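Local coordinates for protein Methylcobalamin\: coenzyme M methyltransferase (Methanosarcina mazei, PDB 4AY7) that transfers a methyl group from a methylated corrinoid to coenzyme M in methanogenesis, as a zinc-dependent enzyme built on a TIM barrel, at residues T14-L19 / G203-A208; V31-V36 / A341-F346; L44-G49 / G98-Q103; E76-P81 / K138-K143. All blocks are in the same frame, centred on the assembly; numbering follows the deposited sequence.

Contact 1: residues T14-L19 / G203-A208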
loop_
_atom_site.group_PDB
_atom_site.type_symbol
_atom_site.label_atom_id
_atom_site.label_comp_id
_atom_site.label_asym_id
_atom_site.label_seq_id
_atom_site.Cartn_x
_atom_site.Cartn_y
_atom_site.Cartn_z
ATOM N N THR A 14 21.871 6.103 1.342
ATOM C CA THR A 14 20.928 6.856 2.168
ATOM C C THR A 14 19.717 5.969 2.323
ATOM O O THR A 14 19.580 4.956 1.635
ATOM C CB THR A 14 20.537 8.200 1.549
ATOM O OG1 THR A 14 19.791 8.010 0.335
ATOM C CG2 THR A 14 21.748 9.034 1.305
ATOM N N LEU A 15 18.833 6.336 3.245
ATOM C CA LEU A 15 17.646 5.527 3.419
ATOM C C LEU A 15 16.882 5.461 2.101
ATOM O O LEU A 15 16.273 4.416 1.821
ATOM C CB LEU A 15 16.711 6.072 4.497
ATOM C CG LEU A 15 17.199 6.154 5.946
ATOM C CD1 LEU A 15 16.039 6.729 6.785
ATOM C CD2 LEU A 15 17.841 4.857 6.477
ATOM N N LYS A 16 16.892 6.555 1.347
ATOM C CA LYS A 16 16.181 6.625 0.099
ATOM C C LYS A 16 16.831 5.740 -0.966
ATOM O O LYS A 16 16.149 4.932 -1.594
ATOM C CB LYS A 16 16.006 8.087 -0.433
ATOM C CG LYS A 16 15.487 8.184 -1.884
ATOM C CD LYS A 16 15.035 9.559 -2.312
ATOM C CE LYS A 16 16.085 10.556 -2.765
ATOM N NZ LYS A 16 15.412 11.955 -2.883
ATOM N N THR A 17 18.140 5.898 -1.152
ATOM C CA THR A 17 18.880 5.141 -2.205
ATOM C C THR A 17 18.864 3.643 -1.922
ATOM O O THR A 17 18.755 2.842 -2.859
ATOM C CB THR A 17 20.300 5.610 -2.508
ATOM O OG1 THR A 17 21.079 5.496 -1.354
ATOM C CG2 THR A 17 20.433 7.028 -3.108
ATOM N N ARG A 18 18.924 3.268 -0.651
ATOM C CA ARG A 18 18.879 1.847 -0.272
ATOM C C ARG A 18 17.517 1.281 -0.604
ATOM O O ARG A 18 17.419 0.135 -1.078
ATOM C CB ARG A 18 19.167 1.650 1.200
ATOM C CG ARG A 18 19.189 0.212 1.658
ATOM C CD ARG A 18 19.462 0.067 3.129
ATOM N NE ARG A 18 20.811 0.548 3.498
ATOM C CZ ARG A 18 21.081 1.604 4.268
ATOM N NH1 ARG A 18 20.135 2.350 4.768
ATOM N NH2 ARG A 18 22.335 1.919 4.540
ATOM N N LEU A 19 16.440 2.020 -0.247
ATOM C CA LEU A 19 15.091 1.476 -0.503
ATOM C C LEU A 19 14.878 1.209 -1.980
ATOM O O LEU A 19 14.353 0.172 -2.375
ATOM C CB LEU A 19 13.935 2.331 0.094
ATOM C CG LEU A 19 12.505 1.781 -0.093
ATOM C CD1 LEU A 19 12.385 0.353 0.464
ATOM C CD2 LEU A 19 11.442 2.754 0.483
ATOM N N GLY A 203 6.398 14.526 -4.487
ATOM C CA GLY A 203 7.616 14.128 -3.800
ATOM C C GLY A 203 7.726 12.668 -3.321
ATOM O O GLY A 203 8.765 12.298 -2.752
ATOM N N ALA A 204 6.712 11.824 -3.614
ATOM C CA ALA A 204 6.756 10.377 -3.303
ATOM C C ALA A 204 7.790 9.714 -4.180
ATOM O O ALA A 204 7.922 10.013 -5.376
ATOM C CB ALA A 204 5.396 9.673 -3.502
ATOM N N ASP A 205 8.497 8.780 -3.574
ATOM C CA ASP A 205 9.593 8.023 -4.217
ATOM C C ASP A 205 9.161 6.648 -4.675
ATOM O O ASP A 205 9.738 6.082 -5.634
ATOM C CB ASP A 205 10.759 7.873 -3.225
ATOM C CG ASP A 205 11.344 9.238 -2.809
ATOM O OD1 ASP A 205 11.820 10.053 -3.662
ATOM O OD2 ASP A 205 11.228 9.559 -1.624
ATOM N N VAL A 206 8.215 6.083 -3.928
ATOM C CA VAL A 206 7.643 4.789 -4.215
ATOM C C VAL A 206 6.139 4.972 -4.171
ATOM O O VAL A 206 5.667 5.651 -3.265
ATOM C CB VAL A 206 8.088 3.817 -3.102
ATOM C CG1 VAL A 206 7.381 2.465 -3.276
ATOM C CG2 VAL A 206 9.593 3.670 -3.110
ATOM N N ILE A 207 5.383 4.351 -5.070
ATOM C CA ILE A 207 3.930 4.324 -4.961
ATOM C C ILE A 207 3.660 2.879 -4.650
ATOM O O ILE A 207 4.046 2.049 -5.445
ATOM C CB ILE A 207 3.132 4.779 -6.238
ATOM C CG1 ILE A 207 3.604 6.187 -6.599
ATOM C CG2 ILE A 207 1.625 4.661 -5.967
ATOM C CD1 ILE A 207 3.295 7.255 -5.509
ATOM N N ALA A 208 2.982 2.633 -3.534
ATOM C CA ALA A 208 2.497 1.344 -3.118
ATOM C C ALA A 208 0.986 1.217 -3.177
ATOM O O ALA A 208 0.224 1.942 -2.454
ATOM C CB ALA A 208 2.963 1.079 -1.705
#
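Lys16 and Asp205 bring the two backbones closest, their CA atoms 8.0 Å apart, where the first turn of helix 15-24 passes the residues leading into strand 206-210. The two side chains cross at about a right angle. Lys16 meets the carboxylate with its aliphatic part: CD lies 3.5 Å from Asp205 OD1. The bend at chi3 (82°) swings the rest of the chain aside, and Lys16 NZ stays 4.1 Å from Asp205 OD1, too far for a salt bridge. The ammonium group instead donates to Pro146 O. The salt-bridge partner of Asp205 is Arg141, which meets OD2; the same oxygen accepts from Ile150 N. One turn on, Leu19 CD2 touches Val206 CG2 at 4.1 Å, in the apolar layer between helix and barrel strand. At the helix start, Thr14 and Thr17 form a capping box. Thr17 N donates to Thr14 OG1 (3.1 Å), and Thr14 N donates to Thr17 OG1 (2.9 Å). With Asp205 replaced by alanine, Arg141 is likely to lose its carboxylate mate and Lys16 CD the group it rests on. The lysine thus meets the aspartate by its methylenes, and the carboxylate's charge is probably answered mainly by Arg141.

Contact 2: residues V31-V36 / A341-F346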
loop_
_atom_site.group_PDB
_atom_site.type_symbol
_atom_site.label_atom_id
_atom_site.label_comp_id
_atom_site.label_asym_id
_atom_site.label_seq_id
_atom_site.Cartn_x
_atom_site.Cartn_y
_atom_site.Cartn_z
ATOM N N VAL A 31 19.282 -5.105 4.209
ATOM C CA VAL A 31 17.851 -5.020 3.881
ATOM C C VAL A 31 17.239 -3.791 4.617
ATOM O O VAL A 31 17.438 -3.649 5.837
ATOM C CB VAL A 31 17.150 -6.313 4.315
ATOM C CG1 VAL A 31 15.630 -6.205 4.214
ATOM C CG2 VAL A 31 17.739 -7.538 3.545
ATOM N N PRO A 32 16.595 -2.857 3.882
ATOM C CA PRO A 32 15.876 -1.736 4.553
ATOM C C PRO A 32 14.712 -2.273 5.306
ATOM O O PRO A 32 14.153 -3.330 4.925
ATOM C CB PRO A 32 15.345 -0.905 3.405
ATOM C CG PRO A 32 15.319 -1.809 2.277
ATOM C CD PRO A 32 16.321 -2.881 2.445
ATOM N N VAL A 33 14.347 -1.566 6.379
ATOM C CA VAL A 33 13.194 -1.938 7.194
ATOM C C VAL A 33 12.249 -0.781 7.190
ATOM O O VAL A 33 12.604 0.319 7.602
ATOM C CB VAL A 33 13.546 -2.396 8.600
ATOM C CG1 VAL A 33 14.428 -1.366 9.335
ATOM C CG2 VAL A 33 12.301 -2.810 9.365
ATOM N N CYS A 34 11.072 -1.041 6.669
ATOM C CA CYS A 34 10.039 0.025 6.623
ATOM C C CYS A 34 8.689 -0.568 6.391
ATOM O O CYS A 34 8.559 -1.790 6.401
ATOM C CB CYS A 34 10.363 1.034 5.555
ATOM S SG CYS A 34 10.163 0.398 3.928
ATOM N N SER A 35 7.663 0.289 6.254
ATOM C CA SER A 35 6.319 -0.178 5.879
ATOM C C SER A 35 5.871 0.479 4.617
ATOM O O SER A 35 6.066 1.699 4.442
ATOM C CB SER A 35 5.346 0.104 7.032
ATOM O OG SER A 35 4.114 -0.531 6.734
ATOM N N VAL A 36 5.288 -0.310 3.725
ATOM C CA VAL A 36 4.710 0.163 2.509
ATOM C C VAL A 36 3.195 0.177 2.706
ATOM O O VAL A 36 2.476 0.661 1.862
ATOM C CB VAL A 36 5.140 -0.634 1.242
ATOM C CG1 VAL A 36 6.655 -0.589 1.078
ATOM C CG2 VAL A 36 4.715 -2.112 1.323
ATOM N N ALA A 341 14.834 -3.383 15.258
ATOM C CA ALA A 341 15.857 -4.055 16.069
ATOM C C ALA A 341 16.264 -5.436 15.470
ATOM O O ALA A 341 17.418 -5.720 15.372
ATOM C CB ALA A 341 15.402 -4.194 17.543
ATOM N N ALA A 342 15.305 -6.234 15.016
ATOM C CA ALA A 342 15.615 -7.501 14.370
ATOM C C ALA A 342 16.539 -7.321 13.147
ATOM O O ALA A 342 17.434 -8.125 12.851
ATOM C CB ALA A 342 14.317 -8.208 14.006
ATOM N N ARG A 343 16.296 -6.258 12.396
ATOM C CA ARG A 343 17.095 -6.022 11.207
ATOM C C ARG A 343 18.507 -5.688 11.683
ATOM O O ARG A 343 19.472 -6.211 11.182
ATOM C CB ARG A 343 16.518 -4.897 10.359
ATOM C CG ARG A 343 17.076 -4.754 8.949
ATOM C CD ARG A 343 18.440 -4.142 8.833
ATOM N NE ARG A 343 18.505 -2.861 9.558
ATOM C CZ ARG A 343 18.314 -1.693 9.005
ATOM N NH1 ARG A 343 17.875 -1.563 7.786
ATOM N NH2 ARG A 343 18.439 -0.625 9.730
ATOM N N ASP A 344 18.620 -4.779 12.640
ATOM C CA ASP A 344 19.981 -4.380 13.077
ATOM C C ASP A 344 20.819 -5.573 13.644
ATOM O O ASP A 344 22.047 -5.730 13.394
ATOM C CB ASP A 344 19.863 -3.201 14.046
ATOM C CG ASP A 344 19.423 -1.918 13.337
ATOM O OD1 ASP A 344 19.298 -1.922 12.085
ATOM O OD2 ASP A 344 19.132 -0.911 14.012
ATOM N N GLU A 345 20.109 -6.466 14.313
ATOM C CA GLU A 345 20.675 -7.648 14.913
ATOM C C GLU A 345 21.233 -8.646 13.902
ATOM O O GLU A 345 22.291 -9.250 14.097
ATOM C CB GLU A 345 19.586 -8.314 15.747
ATOM C CG GLU A 345 19.439 -7.620 17.096
ATOM C CD GLU A 345 18.409 -8.294 17.995
ATOM O OE1 GLU A 345 18.144 -9.523 17.798
ATOM O OE2 GLU A 345 17.872 -7.580 18.884
ATOM N N PHE A 346 20.518 -8.805 12.808
ATOM C CA PHE A 346 20.894 -9.711 11.735
ATOM C C PHE A 346 22.270 -9.317 11.208
ATOM O O PHE A 346 23.024 -10.142 10.768
ATOM C CB PHE A 346 19.824 -9.616 10.637
ATOM C CG PHE A 346 19.969 -10.607 9.557
ATOM C CD1 PHE A 346 19.580 -11.934 9.754
ATOM C CD2 PHE A 346 20.507 -10.247 8.379
ATOM C CE1 PHE A 346 19.723 -12.871 8.736
ATOM C CE2 PHE A 346 20.588 -11.172 7.318
ATOM C CZ PHE A 346 20.213 -12.493 7.516
#
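Val31 and Arg343 join the segment that follows helix 15-24 to helix 333-346, near the C-terminal end of the TIM-barrel chain. Arg343 NH1 donates to Val31 O over 2.9 Å, with a nearly straight N-H...O angle of 166°. The oxygen lies in the guanidinium plane, while the donor is tilted 22° from the carbonyl plane. The arginine chain bends at chi2 (-76°) and again at chi3, and curls round this oxygen: Arg343 CD is 3.2 Å from Val31 O. Val33 comes from another direction. Its CG1 sits over one face of the guanidinium, offset toward the rim, 3.8 Å from Arg343 NH1. A second polar grip comes from the next residue of the helix. Arg343 NE and NH2 both donate to Asp344 OD1, each at 2.8 Å, a side-on salt bridge to a single oxygen in the guanidinium plane. NH2 also pairs with Glu76, which accepts from Val33 N through its other oxygen. The guanidinium is thus held by in-plane bonds to Val31 O and Asp344 OD1, and by the salt bridge to Glu76, which should fix its rotation. Backbone bonds tie Val33 to Glu76, and Pro32 and Cys34 to Leu321. Segment 31-36 thus lies between strand 320-323 and the residues leading into strand 78-80, consistent with the closure of a TIM barrel.

Contact 3: residues L44-G49 / G98-Q103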
loop_
_atom_site.group_PDB
_atom_site.type_symbol
_atom_site.label_atom_id
_atom_site.label_comp_id
_atom_site.label_asym_id
_atom_site.label_seq_id
_atom_site.Cartn_x
_atom_site.Cartn_y
_atom_site.Cartn_z
ATOM N N LEU A 44 0.751 6.650 18.807
ATOM C CA LEU A 44 1.408 7.828 18.212
ATOM C C LEU A 44 0.360 8.935 17.975
ATOM O O LEU A 44 0.637 10.131 18.222
ATOM C CB LEU A 44 2.189 7.471 16.941
ATOM C CG LEU A 44 3.454 6.657 17.262
ATOM C CD1 LEU A 44 4.239 6.378 16.004
ATOM C CD2 LEU A 44 4.311 7.334 18.363
ATOM N N MET A 45 -0.871 8.544 17.636
ATOM C CA MET A 45 -1.960 9.548 17.526
ATOM C C MET A 45 -2.028 10.303 18.846
ATOM O O MET A 45 -2.096 11.505 18.816
ATOM C CB MET A 45 -3.332 8.933 17.276
ATOM C CG MET A 45 -3.449 8.255 15.920
ATOM S SD MET A 45 -5.048 7.447 15.900
ATOM C CE MET A 45 -4.844 6.188 14.598
ATOM N N ASP A 46 -2.056 9.571 19.949
ATOM C CA ASP A 46 -2.083 10.168 21.301
ATOM C C ASP A 46 -0.855 11.047 21.611
ATOM O O ASP A 46 -1.026 12.155 22.077
ATOM C CB ASP A 46 -2.261 9.059 22.356
ATOM C CG ASP A 46 -3.700 8.546 22.402
ATOM O OD1 ASP A 46 -4.562 9.047 21.635
ATOM O OD2 ASP A 46 -4.015 7.663 23.208
ATOM N N VAL A 47 0.358 10.576 21.319
ATOM C CA VAL A 47 1.614 11.296 21.688
ATOM C C VAL A 47 1.667 12.655 20.988
ATOM O O VAL A 47 1.818 13.696 21.638
ATOM C CB VAL A 47 2.883 10.488 21.325
ATOM C CG1 VAL A 47 4.136 11.345 21.440
ATOM C CG2 VAL A 47 3.057 9.216 22.185
ATOM N N VAL A 48 1.495 12.641 19.647
ATOM C CA VAL A 48 1.645 13.863 18.855
ATOM C C VAL A 48 0.308 14.501 18.520
ATOM O O VAL A 48 0.269 15.447 17.683
ATOM C CB VAL A 48 2.297 13.584 17.491
ATOM C CG1 VAL A 48 3.736 13.098 17.672
ATOM C CG2 VAL A 48 1.459 12.571 16.687
ATOM N N GLY A 49 -0.787 14.070 19.163
ATOM C CA GLY A 49 -2.081 14.773 18.973
ATOM C C GLY A 49 -2.560 14.857 17.524
ATOM O O GLY A 49 -3.101 15.905 17.050
ATOM N N GLY A 98 -15.033 7.125 9.763
ATOM C CA GLY A 98 -14.563 6.207 10.816
ATOM C C GLY A 98 -14.164 6.950 12.069
ATOM O O GLY A 98 -14.645 8.028 12.353
ATOM N N THR A 99 -13.337 6.311 12.870
ATOM C CA THR A 99 -13.038 6.739 14.240
ATOM C C THR A 99 -11.563 6.555 14.492
ATOM O O THR A 99 -10.752 6.090 13.632
ATOM C CB THR A 99 -13.721 5.816 15.271
ATOM O OG1 THR A 99 -13.143 4.499 15.140
ATOM C CG2 THR A 99 -15.234 5.762 15.077
ATOM N N LYS A 100 -11.193 6.905 15.731
ATOM C CA LYS A 100 -9.849 6.777 16.121
ATOM C C LYS A 100 -9.225 5.400 15.791
ATOM O O LYS A 100 -8.039 5.324 15.473
ATOM C CB LYS A 100 -9.688 7.104 17.613
ATOM C CG LYS A 100 -8.303 7.617 17.944
ATOM C CD LYS A 100 -8.215 7.817 19.440
ATOM C CE LYS A 100 -6.830 8.198 19.822
ATOM N NZ LYS A 100 -6.818 8.433 21.299
ATOM N N ASN A 101 -9.962 4.299 15.832
ATOM C CA ASN A 101 -9.315 3.044 15.420
ATOM C C ASN A 101 -10.016 2.245 14.286
ATOM O O ASN A 101 -9.700 1.089 14.070
ATOM C CB ASN A 101 -9.027 2.180 16.632
ATOM C CG ASN A 101 -10.255 1.681 17.279
ATOM O OD1 ASN A 101 -11.166 2.453 17.573
ATOM N ND2 ASN A 101 -10.301 0.386 17.534
ATOM N N ARG A 102 -10.932 2.888 13.551
ATOM C CA ARG A 102 -11.715 2.239 12.526
ATOM C C ARG A 102 -11.445 3.114 11.283
ATOM O O ARG A 102 -11.773 4.290 11.318
ATOM C CB ARG A 102 -13.188 2.328 12.917
ATOM C CG ARG A 102 -14.140 1.289 12.349
ATOM C CD ARG A 102 -15.516 1.354 13.025
ATOM N NE ARG A 102 -16.215 2.504 12.460
ATOM C CZ ARG A 102 -17.162 3.239 13.047
ATOM N NH1 ARG A 102 -17.613 2.965 14.291
ATOM N NH2 ARG A 102 -17.634 4.296 12.375
ATOM N N GLN A 103 -10.818 2.535 10.267
ATOM C CA GLN A 103 -10.370 3.279 9.069
ATOM C C GLN A 103 -11.601 3.765 8.286
ATOM O O GLN A 103 -12.623 3.156 8.378
ATOM C CB GLN A 103 -9.528 2.388 8.110
ATOM C CG GLN A 103 -8.167 2.221 8.620
ATOM C CD GLN A 103 -7.306 1.362 7.719
ATOM O OE1 GLN A 103 -7.573 0.154 7.547
ATOM N NE2 GLN A 103 -6.259 1.976 7.149
#
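Met45 and Lys100 lie alongside each other and run in opposite directions. The methionine leaves helix 42-48 and reaches toward the turn; the lysine leaves the turn and reaches toward the helix. Met45 is extended beyond CG, which carries its methyl group to the lysine backbone: Met45 CE is 3.4 Å from Lys100 O. The sulfur passes the base of the lysine chain, with Met45 SD 3.8 Å from Lys100 CG. Lys100 O is buried here and has no polar partner in the model; the methionine thioether end covers it. Lys100 is also extended. With CG anti to the backbone N (chi1 -153°), its straight chain runs past Met45 to Asp46. The two charged side chains cross at about a right angle, and Lys100 NZ pairs with Asp46 OD1 in a salt bridge. The modelled separation is very short, so its exact length is doubtful. The aspartate is exposed, so this charged pair lies on the solvent side of the buried methionine. The lysine stands on a type I beta turn from Thr99 to Arg102. In that turn Arg102 N donates to Thr99 O over 3.2 Å. Asn101 N donates to Thr99 OG1, giving an ST turn. The turn links the antiparallel strands 94-96 and 105-108, and its segment ends at Gln103, which binds coenzyme M in another structure of this protein. On the helix side, Met45 also touches Trp52 in a loop and Leu65 of helix 59-71, so its side chain packs between that helix and the turn that joins the two strands.

Contact 4: residues E76-P81 / K138-K143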
loop_
_atom_site.group_PDB
_atom_site.type_symbol
_atom_site.label_atom_id
_atom_site.label_comp_id
_atom_site.label_asym_id
_atom_site.label_seq_id
_atom_site.Cartn_x
_atom_site.Cartn_y
_atom_site.Cartn_z
ATOM N N GLU A 76 12.302 3.059 8.132
ATOM C CA GLU A 76 13.189 3.788 7.244
ATOM C C GLU A 76 12.497 4.342 6.038
ATOM O O GLU A 76 13.100 4.479 5.003
ATOM C CB GLU A 76 14.347 2.858 6.888
ATOM C CG GLU A 76 15.179 2.569 8.141
ATOM C CD GLU A 76 16.327 1.562 7.949
ATOM O OE1 GLU A 76 16.303 0.690 7.040
ATOM O OE2 GLU A 76 17.314 1.702 8.722
ATOM N N ALA A 77 11.248 4.788 6.202
ATOM C CA ALA A 77 10.506 5.489 5.138
ATOM C C ALA A 77 9.361 6.207 5.828
ATOM O O ALA A 77 9.073 5.930 6.985
ATOM C CB ALA A 77 9.942 4.525 4.117
ATOM N N VAL A 78 8.748 7.153 5.153
ATOM C CA VAL A 78 7.513 7.783 5.688
ATOM C C VAL A 78 6.426 7.410 4.729
ATOM O O VAL A 78 6.566 7.703 3.529
ATOM C CB VAL A 78 7.616 9.304 5.765
ATOM C CG1 VAL A 78 6.298 9.919 6.328
ATOM C CG2 VAL A 78 8.784 9.715 6.660
ATOM N N ARG A 79 5.331 6.837 5.224
ATOM C CA ARG A 79 4.240 6.311 4.396
ATOM C C ARG A 79 2.948 7.105 4.773
ATOM O O ARG A 79 2.617 7.267 5.949
ATOM C CB ARG A 79 3.985 4.874 4.737
ATOM C CG ARG A 79 3.308 4.025 3.672
ATOM C CD ARG A 79 1.870 4.101 3.672
ATOM N NE ARG A 79 1.151 3.103 2.893
ATOM C CZ ARG A 79 -0.166 3.117 2.868
ATOM N NH1 ARG A 79 -0.851 4.029 3.564
ATOM N NH2 ARG A 79 -0.852 2.218 2.192
ATOM N N LEU A 80 2.234 7.490 3.746
ATOM C CA LEU A 80 0.923 8.148 3.868
ATOM C C LEU A 80 0.049 7.809 2.687
ATOM O O LEU A 80 0.561 7.398 1.638
ATOM C CB LEU A 80 1.113 9.657 3.985
ATOM C CG LEU A 80 1.539 10.484 2.803
ATOM C CD1 LEU A 80 1.344 11.953 3.137
ATOM C CD2 LEU A 80 3.018 10.295 2.435
ATOM N N PRO A 81 -1.275 8.010 2.806
ATOM C CA PRO A 81 -2.046 8.361 3.973
ATOM C C PRO A 81 -2.412 7.114 4.767
ATOM O O PRO A 81 -1.561 6.184 4.854
ATOM C CB PRO A 81 -3.289 9.043 3.356
ATOM C CG PRO A 81 -3.517 8.275 2.087
ATOM C CD PRO A 81 -2.131 7.877 1.606
ATOM N N LYS A 138 4.417 17.159 0.549
ATOM C CA LYS A 138 5.352 18.315 0.522
ATOM C C LYS A 138 5.807 18.726 1.899
ATOM O O LYS A 138 6.973 19.069 2.107
ATOM C CB LYS A 138 4.694 19.499 -0.152
ATOM C CG LYS A 138 4.378 19.188 -1.604
ATOM C CD LYS A 138 3.515 20.282 -2.213
ATOM C CE LYS A 138 2.442 19.706 -3.159
ATOM N NZ LYS A 138 1.226 20.541 -2.964
ATOM N N ILE A 139 4.900 18.674 2.859
ATOM C CA ILE A 139 5.279 18.978 4.255
ATOM C C ILE A 139 6.298 17.952 4.783
ATOM O O ILE A 139 7.266 18.318 5.448
ATOM C CB ILE A 139 4.096 18.946 5.166
ATOM C CG1 ILE A 139 3.117 20.080 4.787
ATOM C CG2 ILE A 139 4.503 19.124 6.641
ATOM C CD1 ILE A 139 1.835 20.004 5.608
ATOM N N ILE A 140 6.033 16.668 4.537
ATOM C CA ILE A 140 6.993 15.569 4.906
ATOM C C ILE A 140 8.384 15.773 4.259
ATOM O O ILE A 140 9.374 15.869 4.958
ATOM C CB ILE A 140 6.436 14.186 4.536
ATOM C CG1 ILE A 140 5.221 13.917 5.428
ATOM C CG2 ILE A 140 7.541 13.090 4.590
ATOM C CD1 ILE A 140 4.358 12.748 4.935
ATOM N N ARG A 141 8.410 15.982 2.944
ATOM C CA ARG A 141 9.646 16.269 2.240
ATOM C C ARG A 141 10.411 17.427 2.838
ATOM O O ARG A 141 11.618 17.352 3.037
ATOM C CB ARG A 141 9.423 16.545 0.758
ATOM C CG ARG A 141 10.722 16.853 0.023
ATOM C CD ARG A 141 11.738 15.685 0.028
ATOM N NE ARG A 141 11.234 14.517 -0.691
ATOM C CZ ARG A 141 11.535 13.228 -0.403
ATOM N NH1 ARG A 141 12.299 12.912 0.649
ATOM N NH2 ARG A 141 11.050 12.231 -1.155
ATOM N N GLU A 142 9.733 18.508 3.153
ATOM C CA GLU A 142 10.432 19.646 3.669
ATOM C C GLU A 142 11.054 19.319 5.007
ATOM O O GLU A 142 12.103 19.836 5.313
ATOM C CB GLU A 142 9.489 20.869 3.801
ATOM C CG GLU A 142 10.218 22.102 4.295
ATOM C CD GLU A 142 9.431 23.395 4.085
ATOM O OE1 GLU A 142 8.160 23.366 3.891
ATOM O OE2 GLU A 142 10.103 24.458 4.143
ATOM N N LYS A 143 10.394 18.505 5.814
ATOM C CA LYS A 143 10.910 18.208 7.155
ATOM C C LYS A 143 12.040 17.182 7.140
ATOM O O LYS A 143 13.014 17.322 7.876
ATOM C CB LYS A 143 9.854 17.655 8.083
ATOM C CG LYS A 143 10.185 18.035 9.517
ATOM C CD LYS A 143 10.208 16.859 10.464
ATOM C CE LYS A 143 10.582 17.336 11.884
ATOM N NZ LYS A 143 9.732 16.566 12.852
#
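Val78 and Leu80 on strand 78-80 meet Ile140 on helix 130-144, a strand-to-helix layer of the TIM barrel. The helix leads on to strand 150-155, which lies parallel and next to strand 78-80, so the unit is a beta-alpha-beta crossover with extra elements in the connection. Across the two segments the interaction is apolar. The CA atoms of Val78 and Ile140 are 7.8 Å apart, and the side chains of strand and helix reach toward each other tip to tip. Val78 offers its CG1 to both branches of the isoleucine: Ile140 CG2 lies 3.8 Å from Val78 CG1. If Ile140 were cut back to alanine, a gap would probably open in front of Val78 and Leu80, and both side chains would lose their common partner on the helix. Leu67 of helix 59-71 and Ile150 of the next strand also touch Ile140. Backbone hydrogen bonds supply the second kind of interaction. Val78 pairs with Pro149 and Val151, and Leu80 with Val151 and Gly153, which places strand 78-80 parallel to strand 150-155. Among the polar side chains, Arg79 points away from the helix, and its NE donates to Val36 O. The extended end of Ile140 (chi2 165°) finishes the apolar contact: its CD1 lies 3.7 Å from Val78 CG1 and 3.6 Å from Leu80 CD1.

In the fold
Contacts 1, 2 and 4 connect around the barrel wall. Contacts 1 and 4 have centres 10 Å apart and share a salt bridge, Asp205 OD2 to Arg141 NH2 at 2.7 Å. Contacts 2 and 4 are joined by Arg343 NH2 and Glu76 OE2 at 2.8 Å. Contacts 1 and 2 meet through Leu19 CD1 on Pro32 CG, 4.1 Å apart. Contact 3 stands apart; its nearest atoms are about 7 Å from contact 4. It contains Gln103, which binds coenzyme M in another structure; none is bound here. The Leu80 side chain of contact 4 is about 8 Å from that of Gln38, which binds it too. In contact 1, the Val206 side chain is about 10 Å from that of the zinc ligand His246.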